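Local structure of 4-oxalocrotonate tautomerase (Staphylococcus aureus, 2X4K) at residues Met3-Val8 against Ala40-Ile45. The protein belongs to the tautomerase family of small beta-alpha-beta enzymes of the MIF clan and assembles here as a hexamer. Residues are numbered along the deposited sequence; the frame is centred on the assembly and turned at random. Where two conformers were deposited one is given.
With ZN (zinc ion), chain E.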
loop_
_atom_site.group_PDB
_atom_site.type_symbol
_atom_site.label_atom_id
_atom_site.label_comp_id
_atom_site.label_asym_id
_atom_site.label_seq_id
_atom_site.Cartn_x
_atom_site.Cartn_y
_atom_site.Cartn_z
ATOM N N MET A 3 -8.317 6.571 -13.412
ATOM C CA MET A 3 -8.140 5.229 -12.798
ATOM C C MET A 3 -7.989 5.119 -11.257
ATOM O O MET A 3 -6.965 4.645 -10.753
ATOM C CB MET A 3 -6.974 4.500 -13.482
ATOM C CG MET A 3 -7.101 2.987 -13.402
ATOM S SD MET A 3 -5.706 2.113 -14.128
ATOM C CE MET A 3 -4.444 2.395 -12.890
ATOM N N PRO A 4 -9.018 5.522 -10.500
ATOM C CA PRO A 4 -8.864 5.458 -9.055
ATOM C C PRO A 4 -8.742 4.026 -8.513
ATOM O O PRO A 4 -9.460 3.120 -8.946
ATOM C CB PRO A 4 -10.133 6.135 -8.532
ATOM C CG PRO A 4 -10.576 7.020 -9.649
ATOM C CD PRO A 4 -10.262 6.215 -10.872
ATOM N N ILE A 5 -7.808 3.841 -7.591
ATOM C CA ILE A 5 -7.618 2.580 -6.903
ATOM C C ILE A 5 -7.735 2.862 -5.422
ATOM O O ILE A 5 -6.937 3.610 -4.864
ATOM C CB ILE A 5 -6.253 1.990 -7.213
ATOM C CG1 ILE A 5 -6.162 1.724 -8.710
ATOM C CG2 ILE A 5 -6.022 0.714 -6.415
ATOM C CD1 ILE A 5 -4.869 1.124 -9.131
ATOM N N VAL A 6 -8.747 2.268 -4.805
ATOM C CA VAL A 6 -9.055 2.489 -3.417
ATOM C C VAL A 6 -8.723 1.235 -2.637
ATOM O O VAL A 6 -9.086 0.128 -3.043
ATOM C CB VAL A 6 -10.544 2.806 -3.249
ATOM C CG1 VAL A 6 -10.852 3.149 -1.804
ATOM C CG2 VAL A 6 -10.953 3.946 -4.160
ATOM N N ASN A 7 -8.018 1.415 -1.527
ATOM C CA ASN A 7 -7.718 0.341 -0.608
ATOM C C ASN A 7 -8.342 0.694 0.734
ATOM O O ASN A 7 -8.128 1.794 1.246
ATOM C CB ASN A 7 -6.208 0.193 -0.469
ATOM C CG ASN A 7 -5.815 -1.083 0.219
ATOM O OD1 ASN A 7 -5.556 -1.097 1.421
ATOM N ND2 ASN A 7 -5.774 -2.175 -0.541
ATOM N N VAL A 8 -9.145 -0.211 1.280
ATOM C CA VAL A 8 -9.776 0.017 2.569
ATOM C C VAL A 8 -9.285 -1.043 3.546
ATOM O O VAL A 8 -9.568 -2.224 3.376
ATOM C CB VAL A 8 -11.314 -0.076 2.500
ATOM C CG1 VAL A 8 -11.912 0.246 3.870
ATOM C CG2 VAL A 8 -11.876 0.839 1.428
ATOM N N ALA A 40 -13.635 2.875 -14.200
ATOM C CA ALA A 40 -12.218 2.995 -13.891
ATOM C C ALA A 40 -11.948 3.013 -12.387
ATOM O O ALA A 40 -10.796 3.189 -11.982
ATOM C CB ALA A 40 -11.672 4.266 -14.520
ATOM N N ILE A 41 -12.987 2.828 -11.565
ATOM C CA ILE A 41 -12.839 2.925 -10.111
ATOM C C ILE A 41 -12.785 1.519 -9.525
ATOM O O ILE A 41 -13.713 0.731 -9.699
ATOM C CB ILE A 41 -13.993 3.710 -9.459
ATOM C CG1 ILE A 41 -14.050 5.134 -10.021
ATOM C CG2 ILE A 41 -13.813 3.742 -7.935
ATOM C CD1 ILE A 41 -15.301 5.910 -9.619
ATOM N N HIS A 42 -11.697 1.236 -8.815
ATOM C CA HIS A 42 -11.406 -0.082 -8.270
ATOM C C HIS A 42 -11.334 0.001 -6.759
ATOM O O HIS A 42 -10.761 0.950 -6.228
ATOM C CB HIS A 42 -10.066 -0.561 -8.811
ATOM C CG HIS A 42 -9.969 -0.472 -10.296
ATOM N ND1 HIS A 42 -9.736 0.713 -10.955
ATOM C CD2 HIS A 42 -10.101 -1.416 -11.254
ATOM C CE1 HIS A 42 -9.709 0.493 -12.256
ATOM N NE2 HIS A 42 -9.933 -0.789 -12.466
ATOM N N VAL A 43 -11.884 -0.995 -6.071
ATOM C CA VAL A 43 -11.861 -1.026 -4.618
ATOM C C VAL A 43 -11.366 -2.379 -4.136
ATOM O O VAL A 43 -11.830 -3.420 -4.601
ATOM C CB VAL A 43 -13.247 -0.734 -4.011
ATOM C CG1 VAL A 43 -13.192 -0.769 -2.479
ATOM C CG2 VAL A 43 -13.771 0.597 -4.506
ATOM N N VAL A 44 -10.423 -2.352 -3.203
ATOM C CA VAL A 44 -9.940 -3.537 -2.523
ATOM C C VAL A 44 -10.128 -3.349 -1.028
ATOM O O VAL A 44 -9.804 -2.291 -0.497
ATOM C CB VAL A 44 -8.451 -3.780 -2.818
ATOM C CG1 VAL A 44 -7.904 -4.937 -1.981
ATOM C CG2 VAL A 44 -8.238 -4.019 -4.315
ATOM N N ILE A 45 -10.656 -4.384 -0.380
ATOM C CA ILE A 45 -10.842 -4.390 1.060
ATOM C C ILE A 45 -9.848 -5.365 1.682
ATOM O O ILE A 45 -9.737 -6.515 1.248
ATOM C CB ILE A 45 -12.272 -4.807 1.442
ATOM C CG1 ILE A 45 -13.306 -3.936 0.726
ATOM C CG2 ILE A 45 -12.471 -4.688 2.946
ATOM C CD1 ILE A 45 -14.697 -4.516 0.771
HETATM ZN ZN ZN E . -9.693 -1.769 -14.225
HETATM O O HOH W 1 -10.809 -3.865 -14.028
#
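Val6 drops between Val43 and the carbonyl of His42: its CB lies 4.1 Å from Val43 CG2, and its CG2 methyl rests near His42 O. Val43 is thus flanked by Val6 and, more loosely, by Val8, whose CG2 is 4.4 Å from Val43 CG1. Pro4 and Ile41 extend this apolar row, the proline CG against Ile41 CG1 at 4.0 Å, their side chains crossing at a slant; the neighbouring ring carbon, Pro4 CD, lies close to Ala40 O. Helix 16-34 lies on this face, Thr27 touching Val43 and Val23 touching Ile45. Strands 5-11 and 42-48 are the parallel pair of the beta-alpha-beta unit of the tautomerase fold, that helix forming the crossover between them. Val6 N gives to His42 O, Val44 N to Val6 O and Val8 N to Val44 O, each at 2.8 Å. On the face bearing Ile5, His42, Asn7 and Val44, the His42 ring folds back toward its own backbone N (chi1 -51°). This turn brings ND1 onto Pro4 O (3.1 Å), which already takes the sheet bond from His42 N at 2.9 Å, the two donors coming from opposite faces of the carbonyl plane. The ND1 bond lies in the imidazole plane and, with NE2 bound to zinc at 2.0 Å, helps hold the ring's rotation; Asp62 of a second subunit and His42 of a fourth bind the same metal. Met3, its CG anti to the backbone N (chi1 -154°), slants past the ring and places its CG 3.8 Å from His42 CE1. Farther along, Val44 packs CG1 against the end of the Asn7 side chain.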